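Local coordinates for protein (atp-binding domain of protein MJ0577) (Methanocaldococcus jannaschii, PDB 1MJH), which binds ATP together with a manganese ion as a homodimeric member of the universal stress protein family, its wider cellular role being less certain, at residues K7-T12 with D122-G127; P11-E16 with H129-L134; V36-V41 with F97-I102; I42-I47 with V105-E110. All blocks are in the same frame, centred on the assembly; numbering follows the deposited sequence.

Interaction 1 (K7-T12 with D122-G127). With ATP (adenosine-5'-triphosphate), chain F.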
# COMPACT_ATOMS: atom_id res chain seq x y z
N LYS B 7 -6.58 -13.83 -1.12
CA LYS B 7 -5.28 -14.30 -1.58
C LYS B 7 -4.28 -13.16 -1.61
O LYS B 7 -4.54 -12.07 -2.17
CB LYS B 7 -5.44 -14.92 -2.98
CG LYS B 7 -4.17 -15.63 -3.45
CD LYS B 7 -4.34 -16.08 -4.91
CE LYS B 7 -5.45 -17.15 -4.97
NZ LYS B 7 -5.22 -17.96 -6.22
N ILE B 8 -3.19 -13.30 -0.86
CA ILE B 8 -2.15 -12.26 -0.75
C ILE B 8 -0.86 -12.67 -1.45
O ILE B 8 -0.40 -13.83 -1.30
CB ILE B 8 -1.82 -12.13 0.78
CG1 ILE B 8 -3.04 -11.64 1.52
CG2 ILE B 8 -0.64 -11.18 1.01
CD1 ILE B 8 -3.00 -11.94 3.04
N LEU B 9 -0.22 -11.71 -2.12
CA LEU B 9 1.13 -11.95 -2.66
C LEU B 9 2.11 -11.33 -1.66
O LEU B 9 1.95 -10.13 -1.38
CB LEU B 9 1.42 -11.36 -4.03
CG LEU B 9 2.85 -11.46 -4.59
CD1 LEU B 9 3.27 -12.94 -4.74
CD2 LEU B 9 3.02 -10.79 -5.95
N TYR B 10 3.08 -12.09 -1.15
CA TYR B 10 4.05 -11.54 -0.22
C TYR B 10 5.43 -11.84 -0.79
O TYR B 10 5.93 -12.98 -0.72
CB TYR B 10 3.92 -12.19 1.19
CG TYR B 10 5.08 -11.90 2.10
CD1 TYR B 10 5.52 -10.58 2.28
CD2 TYR B 10 5.75 -12.91 2.79
CE1 TYR B 10 6.58 -10.30 3.13
CE2 TYR B 10 6.81 -12.63 3.63
CZ TYR B 10 7.22 -11.34 3.79
OH TYR B 10 8.29 -11.01 4.62
N PRO B 11 5.98 -10.90 -1.52
CA PRO B 11 7.31 -11.05 -2.11
C PRO B 11 8.35 -10.62 -1.07
O PRO B 11 8.24 -9.55 -0.49
CB PRO B 11 7.29 -10.05 -3.26
CG PRO B 11 6.31 -8.97 -2.89
CD PRO B 11 5.40 -9.56 -1.84
N THR B 12 9.30 -11.52 -0.81
CA THR B 12 10.31 -11.18 0.19
C THR B 12 11.72 -11.33 -0.35
O THR B 12 11.99 -12.25 -1.13
CB THR B 12 10.14 -12.11 1.44
OG1 THR B 12 11.22 -11.76 2.32
CG2 THR B 12 10.29 -13.58 1.10
N ASP B 122 -5.52 -10.64 -4.44
CA ASP B 122 -6.31 -9.50 -4.00
C ASP B 122 -5.45 -8.32 -3.48
O ASP B 122 -5.98 -7.21 -3.41
CB ASP B 122 -7.24 -9.97 -2.88
CG ASP B 122 -8.21 -11.06 -3.37
OD1 ASP B 122 -9.02 -10.71 -4.26
OD2 ASP B 122 -8.18 -12.24 -2.93
N ILE B 123 -4.18 -8.59 -3.20
CA ILE B 123 -3.36 -7.50 -2.63
C ILE B 123 -1.92 -7.98 -2.64
O ILE B 123 -1.68 -9.21 -2.57
CB ILE B 123 -3.84 -7.18 -1.21
CG1 ILE B 123 -2.98 -6.03 -0.62
CG2 ILE B 123 -3.79 -8.40 -0.26
CD1 ILE B 123 -3.60 -5.51 0.69
N ILE B 124 -0.98 -7.07 -2.77
CA ILE B 124 0.43 -7.36 -2.63
C ILE B 124 0.89 -6.68 -1.33
O ILE B 124 0.59 -5.48 -1.20
CB ILE B 124 1.24 -6.75 -3.78
CG1 ILE B 124 0.66 -7.33 -5.13
CG2 ILE B 124 2.66 -7.24 -3.64
CD1 ILE B 124 1.39 -6.76 -6.31
N ILE B 125 1.51 -7.39 -0.40
CA ILE B 125 1.98 -6.74 0.86
C ILE B 125 3.52 -6.81 0.84
O ILE B 125 4.10 -7.89 0.77
CB ILE B 125 1.40 -7.50 2.06
CG1 ILE B 125 -0.13 -7.33 2.12
CG2 ILE B 125 2.01 -6.90 3.35
CD1 ILE B 125 -0.79 -8.05 3.31
N MET B 126 4.21 -5.66 0.87
CA MET B 126 5.69 -5.68 0.65
C MET B 126 6.33 -4.58 1.48
O MET B 126 5.63 -3.65 1.89
CB MET B 126 6.05 -5.61 -0.88
CG MET B 126 5.67 -4.23 -1.52
SD MET B 126 5.61 -4.28 -3.42
CE MET B 126 7.31 -4.84 -3.66
N GLY B 127 7.68 -4.65 1.61
CA GLY B 127 8.33 -3.55 2.35
C GLY B 127 8.54 -2.35 1.44
O GLY B 127 8.51 -2.43 0.21
PG ATP F . 17.02 -1.17 -4.34
O1G ATP F . 16.28 -0.28 -5.27
O2G ATP F . 16.83 -2.53 -4.74
O3G ATP F . 18.45 -0.83 -4.23
PB ATP F . 15.97 -1.67 -1.63
O1B ATP F . 16.22 -0.87 -0.42
O2B ATP F . 16.69 -2.94 -1.57
O3B ATP F . 16.33 -0.82 -2.90
PA ATP F . 13.45 -2.90 -2.64
O1A ATP F . 12.67 -2.05 -3.51
O2A ATP F . 14.23 -3.92 -3.24
O3A ATP F . 14.40 -1.91 -1.73
O5' ATP F . 12.69 -3.64 -1.48
C5' ATP F . 11.28 -3.34 -1.32
C4' ATP F . 10.52 -4.64 -1.12
O4' ATP F . 10.51 -5.36 -2.41
C3' ATP F . 11.11 -5.66 -0.16
O3' ATP F . 10.83 -5.36 1.22
C2' ATP F . 10.44 -6.95 -0.67
O2' ATP F . 9.09 -7.00 -0.17
C1' ATP F . 10.48 -6.72 -2.20
N9 ATP F . 11.62 -7.36 -2.86
C8 ATP F . 12.81 -6.83 -3.21
N7 ATP F . 13.59 -7.67 -3.86
C5 ATP F . 12.91 -8.79 -3.90
C6 ATP F . 13.23 -10.01 -4.46
N6 ATP F . 14.41 -10.21 -5.06
N1 ATP F . 12.33 -10.98 -4.36
C2 ATP F . 11.11 -10.77 -3.76
N3 ATP F . 10.71 -9.61 -3.19
C4 ATP F . 11.70 -8.70 -3.30
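Leu9 and Ile124 pair as neighbours on two parallel strands of the central sheet, and the backbone there is tightly laced. Leu9 N donates to Ile123 O at 2.9 Å with an almost linear N-H...O angle of 174°, and Ile125 N returns a bond to Leu9 O. On the face carrying Ile8, its CG2 meets Ile125 CD1 at 3.9 Å, with Phe28 packed beyond them. On the other face the Pro11 ring crosses Ile124 at about a right angle, CD to CG2 4.0 Å, under helix 108-118. At the partly exposed end Lys7 and Asp122 are held by polar bonds rather than side-chain packing: Asp122 N donates to Lys7 O, and Asp122 OD2 takes Lys7 N through its anti lone pair at 2.9 Å, while Lys7 NZ turns off to Glu119 O. At the opposite end ATP O2' donates to Pro11 O (2.7 Å) and accepts from Gly127 N. One ribose hydroxyl thus uses both its donor and acceptor capacity to bridge the two strand ends.

Interaction 2 (P11-E16 with H129-L134). With ATP (adenosine-5'-triphosphate), chain F.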
# COMPACT_ATOMS: atom_id res chain seq x y z
N PRO B 11 5.98 -10.90 -1.52
CA PRO B 11 7.31 -11.05 -2.11
C PRO B 11 8.35 -10.62 -1.07
O PRO B 11 8.24 -9.55 -0.49
CB PRO B 11 7.29 -10.05 -3.26
CG PRO B 11 6.31 -8.97 -2.89
CD PRO B 11 5.40 -9.56 -1.84
N THR B 12 9.30 -11.52 -0.81
CA THR B 12 10.31 -11.18 0.19
C THR B 12 11.72 -11.33 -0.35
O THR B 12 11.99 -12.25 -1.13
CB THR B 12 10.14 -12.11 1.44
OG1 THR B 12 11.22 -11.76 2.32
CG2 THR B 12 10.29 -13.58 1.10
N ASP B 13 12.61 -10.42 0.03
CA ASP B 13 14.03 -10.50 -0.27
C ASP B 13 14.81 -10.83 1.00
O ASP B 13 16.03 -10.71 1.02
CB ASP B 13 14.51 -9.12 -0.84
CG ASP B 13 14.19 -7.99 0.12
OD1 ASP B 13 13.60 -8.25 1.20
OD2 ASP B 13 14.47 -6.80 -0.20
N PHE B 14 14.10 -11.28 2.03
CA PHE B 14 14.70 -11.65 3.33
C PHE B 14 15.33 -10.47 4.03
O PHE B 14 16.14 -10.67 4.98
CB PHE B 14 15.66 -12.85 3.26
CG PHE B 14 15.11 -13.94 2.35
CD1 PHE B 14 13.91 -14.53 2.62
CD2 PHE B 14 15.79 -14.29 1.19
CE1 PHE B 14 13.34 -15.51 1.80
CE2 PHE B 14 15.25 -15.25 0.34
CZ PHE B 14 14.04 -15.84 0.67
N SER B 15 14.90 -9.25 3.71
CA SER B 15 15.48 -8.06 4.36
C SER B 15 14.76 -7.72 5.66
O SER B 15 13.70 -8.26 5.96
CB SER B 15 15.36 -6.83 3.45
OG SER B 15 13.96 -6.55 3.22
N GLU B 16 15.39 -6.89 6.51
CA GLU B 16 14.70 -6.48 7.73
C GLU B 16 13.34 -5.86 7.43
O GLU B 16 12.39 -6.05 8.18
CB GLU B 16 15.60 -5.47 8.42
CG GLU B 16 15.07 -4.58 9.51
CD GLU B 16 16.20 -3.58 9.85
OE1 GLU B 16 17.04 -4.11 10.62
OE2 GLU B 16 16.20 -2.43 9.34
N HIS B 129 11.47 -0.82 1.56
CA HIS B 129 12.90 -0.96 1.28
C HIS B 129 13.30 -2.41 1.51
O HIS B 129 12.45 -3.23 1.85
CB HIS B 129 13.76 -0.07 2.25
CG HIS B 129 13.50 1.41 2.10
ND1 HIS B 129 12.37 2.07 2.52
CD2 HIS B 129 14.31 2.36 1.54
CE1 HIS B 129 12.48 3.35 2.22
NE2 HIS B 129 13.66 3.57 1.60
N GLY B 130 14.56 -2.70 1.19
CA GLY B 130 14.96 -4.09 1.09
C GLY B 130 16.41 -4.27 1.49
O GLY B 130 16.77 -3.69 2.51
N LYS B 131 17.13 -5.10 0.74
CA LYS B 131 18.52 -5.37 1.19
C LYS B 131 19.44 -4.17 1.00
O LYS B 131 20.41 -4.09 1.77
CB LYS B 131 19.04 -6.58 0.41
CG LYS B 131 18.45 -7.95 0.73
CD LYS B 131 18.90 -8.37 2.14
CE LYS B 131 18.66 -9.85 2.34
NZ LYS B 131 19.40 -10.33 3.56
N THR B 132 19.20 -3.21 0.09
CA THR B 132 20.07 -2.04 0.03
C THR B 132 19.82 -1.09 1.17
O THR B 132 20.71 -0.72 1.97
CB THR B 132 19.83 -1.31 -1.32
OG1 THR B 132 19.96 -2.31 -2.36
CG2 THR B 132 20.79 -0.17 -1.61
N ASN B 133 18.53 -0.71 1.33
CA ASN B 133 18.12 0.22 2.38
C ASN B 133 19.12 1.34 2.67
O ASN B 133 19.61 1.49 3.79
CB ASN B 133 17.67 -0.55 3.63
CG ASN B 133 16.94 0.38 4.59
OD1 ASN B 133 16.46 1.47 4.23
ND2 ASN B 133 16.82 -0.05 5.85
N LEU B 134 19.32 2.17 1.64
CA LEU B 134 20.16 3.39 1.83
C LEU B 134 19.29 4.49 2.40
O LEU B 134 18.18 4.80 1.98
CB LEU B 134 20.68 3.74 0.44
CG LEU B 134 21.81 4.77 0.36
CD1 LEU B 134 23.01 4.23 1.14
CD2 LEU B 134 22.18 5.00 -1.11
PG ATP F . 17.02 -1.17 -4.34
O1G ATP F . 16.28 -0.28 -5.27
O2G ATP F . 16.83 -2.53 -4.74
O3G ATP F . 18.45 -0.83 -4.23
PB ATP F . 15.97 -1.67 -1.63
O1B ATP F . 16.22 -0.87 -0.42
O2B ATP F . 16.69 -2.94 -1.57
O3B ATP F . 16.33 -0.82 -2.90
PA ATP F . 13.45 -2.90 -2.64
O1A ATP F . 12.67 -2.05 -3.51
O2A ATP F . 14.23 -3.92 -3.24
O3A ATP F . 14.40 -1.91 -1.73
O5' ATP F . 12.69 -3.64 -1.48
C5' ATP F . 11.28 -3.34 -1.32
C4' ATP F . 10.52 -4.64 -1.12
O4' ATP F . 10.51 -5.36 -2.41
C3' ATP F . 11.11 -5.66 -0.16
O3' ATP F . 10.83 -5.36 1.22
C2' ATP F . 10.44 -6.95 -0.67
O2' ATP F . 9.09 -7.00 -0.17
C1' ATP F . 10.48 -6.72 -2.20
N9 ATP F . 11.62 -7.36 -2.86
C8 ATP F . 12.81 -6.83 -3.21
N7 ATP F . 13.59 -7.67 -3.86
C5 ATP F . 12.91 -8.79 -3.90
C6 ATP F . 13.23 -10.01 -4.46
N6 ATP F . 14.41 -10.21 -5.06
N1 ATP F . 12.33 -10.98 -4.36
C2 ATP F . 11.11 -10.77 -3.76
N3 ATP F . 10.71 -9.61 -3.19
C4 ATP F . 11.70 -8.70 -3.30
O HOH W 1 16.33 -6.24 -1.85
O HOH W 2 18.45 -12.38 5.26
O HOH W 3 17.35 -2.82 6.65
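The ribose and phosphate side of the ATP pocket is built where the loop after strand 7-11 meets the loop after strand 123-127, and Asp13 and Gly130 touch at its centre. Asp13 OD2 lies 3.0 Å from Gly130 CA, so close that a side chain on Gly130 would collide with the carboxylate. The same oxygen receives a weak, bent bond from Lys131 N, which also donates to a water lying unusually close to Asp13 OD2. With CG placed between its backbone N and carbonyl carbon (chi1 56°), Asp13 keeps its carboxylate beside the sugar, CB packing on the adenine at C5 and N7. Asp13 OD1 accepts from Ser15 N, an Asx turn, and from Ser15 OG at 2.7 Å; both donors come from one face of the carboxylate. Ser15 is also the N-cap of helix 16-27, and its CB presses on Gly130 C at 3.4 Å. Lys131 bends at chi2 to run back across the first loop, CE reaching Asp13 O at 3.1 Å, while a water joins NZ to Phe14 O. Across the second loop, backbone groups of His129, Thr132 and Asn133 hold the nucleotide: His129 O accepts from ATP O3' (2.7 Å), and Thr132 N and Asn133 N donate to O2B and O1B. Thr132 OG1 adds a bond of 2.8 Å to ATP O3G.

Interaction 3 (V36-V41 with F97-I102). With ATP (adenosine-5'-triphosphate), chain F.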
# COMPACT_ATOMS: atom_id res chain seq x y z
N VAL B 36 -1.58 -17.42 1.08
CA VAL B 36 -0.46 -16.53 0.77
C VAL B 36 0.36 -17.12 -0.35
O VAL B 36 0.79 -18.30 -0.30
CB VAL B 36 0.45 -16.26 2.00
CG1 VAL B 36 1.66 -15.40 1.58
CG2 VAL B 36 -0.36 -15.56 3.06
N ILE B 37 0.71 -16.33 -1.38
CA ILE B 37 1.68 -16.65 -2.38
C ILE B 37 3.04 -16.11 -1.87
O ILE B 37 3.14 -14.90 -1.77
CB ILE B 37 1.39 -16.06 -3.77
CG1 ILE B 37 -0.02 -16.34 -4.23
CG2 ILE B 37 2.42 -16.60 -4.78
CD1 ILE B 37 -0.52 -17.78 -4.09
N LEU B 38 3.94 -17.03 -1.45
CA LEU B 38 5.20 -16.53 -0.88
C LEU B 38 6.26 -16.58 -1.93
O LEU B 38 6.55 -17.66 -2.51
CB LEU B 38 5.51 -17.47 0.33
CG LEU B 38 6.94 -17.31 0.85
CD1 LEU B 38 7.06 -15.96 1.61
CD2 LEU B 38 7.26 -18.40 1.88
N LEU B 39 6.77 -15.41 -2.30
CA LEU B 39 7.65 -15.34 -3.47
C LEU B 39 9.02 -14.76 -3.23
O LEU B 39 9.09 -13.69 -2.64
CB LEU B 39 6.88 -14.45 -4.50
CG LEU B 39 7.71 -14.09 -5.73
CD1 LEU B 39 8.08 -15.31 -6.58
CD2 LEU B 39 6.87 -13.14 -6.62
N HIS B 40 10.09 -15.43 -3.67
CA HIS B 40 11.42 -14.85 -3.70
C HIS B 40 11.97 -14.90 -5.12
O HIS B 40 11.80 -15.95 -5.79
CB HIS B 40 12.40 -15.55 -2.71
CG HIS B 40 13.76 -14.92 -2.81
ND1 HIS B 40 14.90 -15.47 -3.31
CD2 HIS B 40 14.16 -13.71 -2.45
CE1 HIS B 40 15.92 -14.61 -3.23
NE2 HIS B 40 15.48 -13.48 -2.69
N VAL B 41 12.50 -13.76 -5.56
CA VAL B 41 13.09 -13.69 -6.90
C VAL B 41 14.59 -13.63 -6.76
O VAL B 41 15.20 -12.68 -6.25
CB VAL B 41 12.65 -12.45 -7.73
CG1 VAL B 41 13.25 -12.42 -9.14
CG2 VAL B 41 11.14 -12.47 -7.83
N PHE B 97 -2.83 -19.98 7.34
CA PHE B 97 -2.85 -19.78 5.89
C PHE B 97 -2.49 -21.06 5.14
O PHE B 97 -1.62 -21.83 5.53
CB PHE B 97 -1.83 -18.73 5.42
CG PHE B 97 -2.10 -17.29 5.74
CD1 PHE B 97 -3.06 -16.59 5.08
CD2 PHE B 97 -1.32 -16.65 6.70
CE1 PHE B 97 -3.31 -15.23 5.32
CE2 PHE B 97 -1.57 -15.32 6.98
CZ PHE B 97 -2.53 -14.63 6.29
N LYS B 98 -2.99 -21.09 3.88
CA LYS B 98 -2.46 -22.04 2.90
C LYS B 98 -1.33 -21.28 2.21
O LYS B 98 -1.56 -20.11 1.86
CB LYS B 98 -3.50 -22.44 1.85
CG LYS B 98 -3.04 -23.43 0.80
CD LYS B 98 -4.17 -23.54 -0.23
CE LYS B 98 -3.89 -24.57 -1.31
NZ LYS B 98 -5.05 -24.68 -2.25
N VAL B 99 -0.17 -21.87 1.99
CA VAL B 99 0.94 -21.15 1.40
C VAL B 99 1.49 -21.83 0.16
O VAL B 99 1.86 -23.02 0.19
CB VAL B 99 2.11 -21.04 2.43
CG1 VAL B 99 3.30 -20.32 1.77
CG2 VAL B 99 1.69 -20.45 3.76
N LYS B 100 1.57 -21.05 -0.91
CA LYS B 100 2.21 -21.52 -2.13
C LYS B 100 3.55 -20.81 -2.24
O LYS B 100 3.61 -19.60 -2.54
CB LYS B 100 1.41 -21.17 -3.38
CG LYS B 100 2.08 -21.66 -4.67
CD LYS B 100 1.22 -21.47 -5.91
CE LYS B 100 1.95 -21.91 -7.17
NZ LYS B 100 1.13 -21.72 -8.41
N ASP B 101 4.63 -21.59 -2.03
CA ASP B 101 5.95 -20.94 -2.09
C ASP B 101 6.58 -21.03 -3.46
O ASP B 101 6.59 -22.08 -4.14
CB ASP B 101 6.87 -21.52 -1.01
CG ASP B 101 6.91 -23.05 -1.06
OD1 ASP B 101 5.86 -23.69 -1.15
OD2 ASP B 101 8.03 -23.58 -0.96
N ILE B 102 7.06 -19.92 -3.99
CA ILE B 102 7.72 -19.82 -5.28
C ILE B 102 9.08 -19.17 -5.24
O ILE B 102 9.28 -18.08 -4.67
CB ILE B 102 6.82 -18.97 -6.24
CG1 ILE B 102 5.43 -19.58 -6.37
CG2 ILE B 102 7.49 -18.77 -7.59
CD1 ILE B 102 4.41 -18.68 -7.08
PG ATP F . 17.02 -1.17 -4.34
O1G ATP F . 16.28 -0.28 -5.27
O2G ATP F . 16.83 -2.53 -4.74
O3G ATP F . 18.45 -0.83 -4.23
PB ATP F . 15.97 -1.67 -1.63
O1B ATP F . 16.22 -0.87 -0.42
O2B ATP F . 16.69 -2.94 -1.57
O3B ATP F . 16.33 -0.82 -2.90
PA ATP F . 13.45 -2.90 -2.64
O1A ATP F . 12.67 -2.05 -3.51
O2A ATP F . 14.23 -3.92 -3.24
O3A ATP F . 14.40 -1.91 -1.73
O5' ATP F . 12.69 -3.64 -1.48
C5' ATP F . 11.28 -3.34 -1.32
C4' ATP F . 10.52 -4.64 -1.12
O4' ATP F . 10.51 -5.36 -2.41
C3' ATP F . 11.11 -5.66 -0.16
O3' ATP F . 10.83 -5.36 1.22
C2' ATP F . 10.44 -6.95 -0.67
O2' ATP F . 9.09 -7.00 -0.17
C1' ATP F . 10.48 -6.72 -2.20
N9 ATP F . 11.62 -7.36 -2.86
C8 ATP F . 12.81 -6.83 -3.21
N7 ATP F . 13.59 -7.67 -3.86
C5 ATP F . 12.91 -8.79 -3.90
C6 ATP F . 13.23 -10.01 -4.46
N6 ATP F . 14.41 -10.21 -5.06
N1 ATP F . 12.33 -10.98 -4.36
C2 ATP F . 11.11 -10.77 -3.76
N3 ATP F . 10.71 -9.61 -3.19
C4 ATP F . 11.70 -8.70 -3.30
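Strands 36-41 and 98-102 run parallel, their axes 4.7 Å apart at closest approach and inclined by 21°, with a ladder of five backbone hydrogen bonds from Val36 N to His40 N. They form one edge of the five-stranded parallel sheet, in the 3-2-1-4-5 order of the universal stress protein fold. The shortest rung, Ile102 N to Leu38 O, is 2.7 Å. On the face with Ile37 and Leu39, Ile102 sends two branches back to the inner strand: CD1 meets Ile37 CG2 at 3.7 Å and CG2 meets Leu39 CD1. Lys100 CB lies beside Ile37, its extended chain carrying NZ out to Glu119. On the other face, under helix 66-95, Leu38 CB packs on Val99 CG1. Val36 turns CG2 beside its backbone N (CG1 anti, chi1 176°), which sets that methyl over the Phe97 ring in a CH-pi contact, 3.6 Å from the centroid and 13° off the normal. A serine in place of Phe97 would probably strip Val36 CG2 of this aromatic cover and open a gap at the strand's start. At the far end Val41 N donates to adenine N1 at 3.0 Å, and ATP N6 donates to Val41 O.

Interaction 4 (I42-I47 with V105-E110). With ATP (adenosine-5'-triphosphate), chain F.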
# COMPACT_ATOMS: atom_id res chain seq x y z
N ILE B 42 15.25 -14.63 -7.41
CA ILE B 42 16.70 -14.49 -7.59
C ILE B 42 17.03 -13.55 -8.72
O ILE B 42 16.63 -13.80 -9.87
CB ILE B 42 17.33 -15.87 -7.96
CG1 ILE B 42 16.89 -16.90 -6.92
CG2 ILE B 42 18.84 -15.78 -8.07
CD1 ILE B 42 17.20 -16.56 -5.50
N ASP B 43 17.67 -12.39 -8.45
CA ASP B 43 17.91 -11.41 -9.49
C ASP B 43 18.86 -11.97 -10.55
O ASP B 43 20.00 -12.27 -10.21
CB ASP B 43 18.49 -10.14 -8.86
CG ASP B 43 18.51 -8.97 -9.83
OD1 ASP B 43 18.56 -9.22 -11.05
OD2 ASP B 43 18.46 -7.82 -9.37
N GLU B 44 18.39 -12.09 -11.78
CA GLU B 44 19.24 -12.56 -12.87
C GLU B 44 20.32 -11.55 -13.29
O GLU B 44 21.31 -11.97 -13.90
CB GLU B 44 18.41 -12.82 -14.14
CG GLU B 44 17.86 -11.50 -14.69
CD GLU B 44 17.06 -11.65 -15.96
OE1 GLU B 44 16.19 -12.55 -16.01
OE2 GLU B 44 17.31 -10.85 -16.88
N ARG B 45 20.08 -10.26 -13.12
CA ARG B 45 21.04 -9.23 -13.51
C ARG B 45 22.31 -9.33 -12.67
O ARG B 45 23.42 -9.17 -13.17
CB ARG B 45 20.42 -7.83 -13.39
CG ARG B 45 19.15 -7.66 -14.22
CD ARG B 45 18.48 -6.32 -13.92
NE ARG B 45 17.98 -6.29 -12.56
CZ ARG B 45 17.34 -5.29 -11.97
NH1 ARG B 45 17.11 -4.16 -12.63
NH2 ARG B 45 16.94 -5.42 -10.71
N GLU B 46 22.14 -9.63 -11.39
CA GLU B 46 23.26 -9.83 -10.48
C GLU B 46 24.06 -11.06 -10.87
O GLU B 46 25.27 -10.95 -11.09
CB GLU B 46 22.78 -9.92 -9.03
CG GLU B 46 22.18 -8.61 -8.54
CD GLU B 46 23.16 -7.46 -8.67
OE1 GLU B 46 24.34 -7.63 -8.29
OE2 GLU B 46 22.75 -6.38 -9.15
N ILE B 47 23.39 -12.19 -11.12
CA ILE B 47 24.09 -13.40 -11.56
C ILE B 47 25.09 -13.06 -12.66
O ILE B 47 26.27 -13.42 -12.57
CB ILE B 47 23.11 -14.50 -11.99
CG1 ILE B 47 22.18 -14.85 -10.82
CG2 ILE B 47 23.87 -15.72 -12.47
CD1 ILE B 47 21.12 -15.89 -11.13
N VAL B 105 14.07 -17.36 -10.89
CA VAL B 105 15.21 -16.53 -11.29
C VAL B 105 14.66 -15.51 -12.28
O VAL B 105 13.97 -15.85 -13.25
CB VAL B 105 16.37 -17.32 -11.97
CG1 VAL B 105 17.47 -16.36 -12.43
CG2 VAL B 105 16.99 -18.35 -11.04
N GLY B 106 14.98 -14.21 -12.11
CA GLY B 106 14.46 -13.24 -13.06
C GLY B 106 14.64 -11.80 -12.53
O GLY B 106 15.54 -11.60 -11.73
N ILE B 107 13.97 -10.87 -13.14
CA ILE B 107 14.05 -9.47 -12.69
C ILE B 107 12.99 -9.33 -11.59
O ILE B 107 11.81 -9.48 -11.86
CB ILE B 107 13.75 -8.58 -13.90
CG1 ILE B 107 14.74 -8.80 -15.07
CG2 ILE B 107 13.86 -7.12 -13.45
CD1 ILE B 107 14.42 -7.98 -16.30
N PRO B 108 13.35 -8.96 -10.34
CA PRO B 108 12.38 -8.96 -9.26
C PRO B 108 11.12 -8.18 -9.54
O PRO B 108 10.00 -8.73 -9.36
CB PRO B 108 13.17 -8.35 -8.09
CG PRO B 108 14.55 -8.97 -8.37
CD PRO B 108 14.74 -8.76 -9.88
N HIS B 109 11.17 -6.91 -9.96
CA HIS B 109 9.90 -6.18 -10.09
C HIS B 109 9.00 -6.76 -11.17
O HIS B 109 7.79 -6.85 -10.99
CB HIS B 109 10.11 -4.68 -10.30
CG HIS B 109 10.55 -4.27 -11.68
ND1 HIS B 109 11.88 -4.11 -12.01
CD2 HIS B 109 9.84 -3.96 -12.79
CE1 HIS B 109 11.99 -3.72 -13.29
NE2 HIS B 109 10.78 -3.65 -13.75
N GLU B 110 9.62 -7.28 -12.23
CA GLU B 110 8.81 -7.89 -13.31
C GLU B 110 8.14 -9.17 -12.90
O GLU B 110 6.98 -9.39 -13.21
CB GLU B 110 9.72 -8.11 -14.54
CG GLU B 110 10.25 -6.82 -15.12
CD GLU B 110 10.90 -6.91 -16.49
OE1 GLU B 110 11.21 -8.02 -16.97
OE2 GLU B 110 11.13 -5.86 -17.13
PG ATP F . 17.02 -1.17 -4.34
O1G ATP F . 16.28 -0.28 -5.27
O2G ATP F . 16.83 -2.53 -4.74
O3G ATP F . 18.45 -0.83 -4.23
PB ATP F . 15.97 -1.67 -1.63
O1B ATP F . 16.22 -0.87 -0.42
O2B ATP F . 16.69 -2.94 -1.57
O3B ATP F . 16.33 -0.82 -2.90
PA ATP F . 13.45 -2.90 -2.64
O1A ATP F . 12.67 -2.05 -3.51
O2A ATP F . 14.23 -3.92 -3.24
O3A ATP F . 14.40 -1.91 -1.73
O5' ATP F . 12.69 -3.64 -1.48
C5' ATP F . 11.28 -3.34 -1.32
C4' ATP F . 10.52 -4.64 -1.12
O4' ATP F . 10.51 -5.36 -2.41
C3' ATP F . 11.11 -5.66 -0.16
O3' ATP F . 10.83 -5.36 1.22
C2' ATP F . 10.44 -6.95 -0.67
O2' ATP F . 9.09 -7.00 -0.17
C1' ATP F . 10.48 -6.72 -2.20
N9 ATP F . 11.62 -7.36 -2.86
C8 ATP F . 12.81 -6.83 -3.21
N7 ATP F . 13.59 -7.67 -3.86
C5 ATP F . 12.91 -8.79 -3.90
C6 ATP F . 13.23 -10.01 -4.46
N6 ATP F . 14.41 -10.21 -5.06
N1 ATP F . 12.33 -10.98 -4.36
C2 ATP F . 11.11 -10.77 -3.76
N3 ATP F . 10.71 -9.61 -3.19
C4 ATP F . 11.70 -8.70 -3.30
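Asp43 OD1 takes Arg45 N at 2.8 Å, the N-cap bond of helix 44-47, and more weakly Arg45 NE. Its partner oxygen OD2 forms a salt bridge with Arg45 NH2 (3.1 Å). Flanking this group from the second segment, Pro108 CD sits 3.8 Å from Asp43 CG, the two side chains crossing at about a right angle. Ile107 CG2 lies over the centre of the guanidinium face, 4.2 Å above its plane. The two strands end in parallel register: Gly106 N donates to Ile42 O at 2.8 Å, and Glu44 N reaches Gly106 O from above the carbonyl plane. With CG between its backbone N and carbonyl carbon (chi1 67°), the otherwise extended Glu44 runs alongside Gly106 and brings its carboxylate against Ile107 CG1. Were Asp43 an alanine, Arg45 N would probably lose its capping acceptor and the guanidinium its charge partner, free to turn. Pro108 CG also touches ATP N6 at 3.5 Å, so a charge-paired cap is packed behind the proline that borders the adenine.

Overall arrangement
Interactions 1, 3 and 4 lie on one parallel sheet. Strand 7-11 of interaction 1 adjoins strand 35-43 of interaction 3, their centres about 9 Å apart, with Thr12 N to Leu39 O among the linking bonds. Interaction 4 continues the strand pair of interaction 3 to its C-terminal ends, centre to centre about 17 Å, where Val41 packs on Pro108. Interaction 2 follows interaction 1 out of the sheet into the loops, sharing Pro11 and Thr12. Along the chain, interactions 3 and 4 alternate their segments, and both are nested within the loops closed by interactions 1 and 2. All four touch ATP, placing its site at the C-terminal ends of the parallel strands.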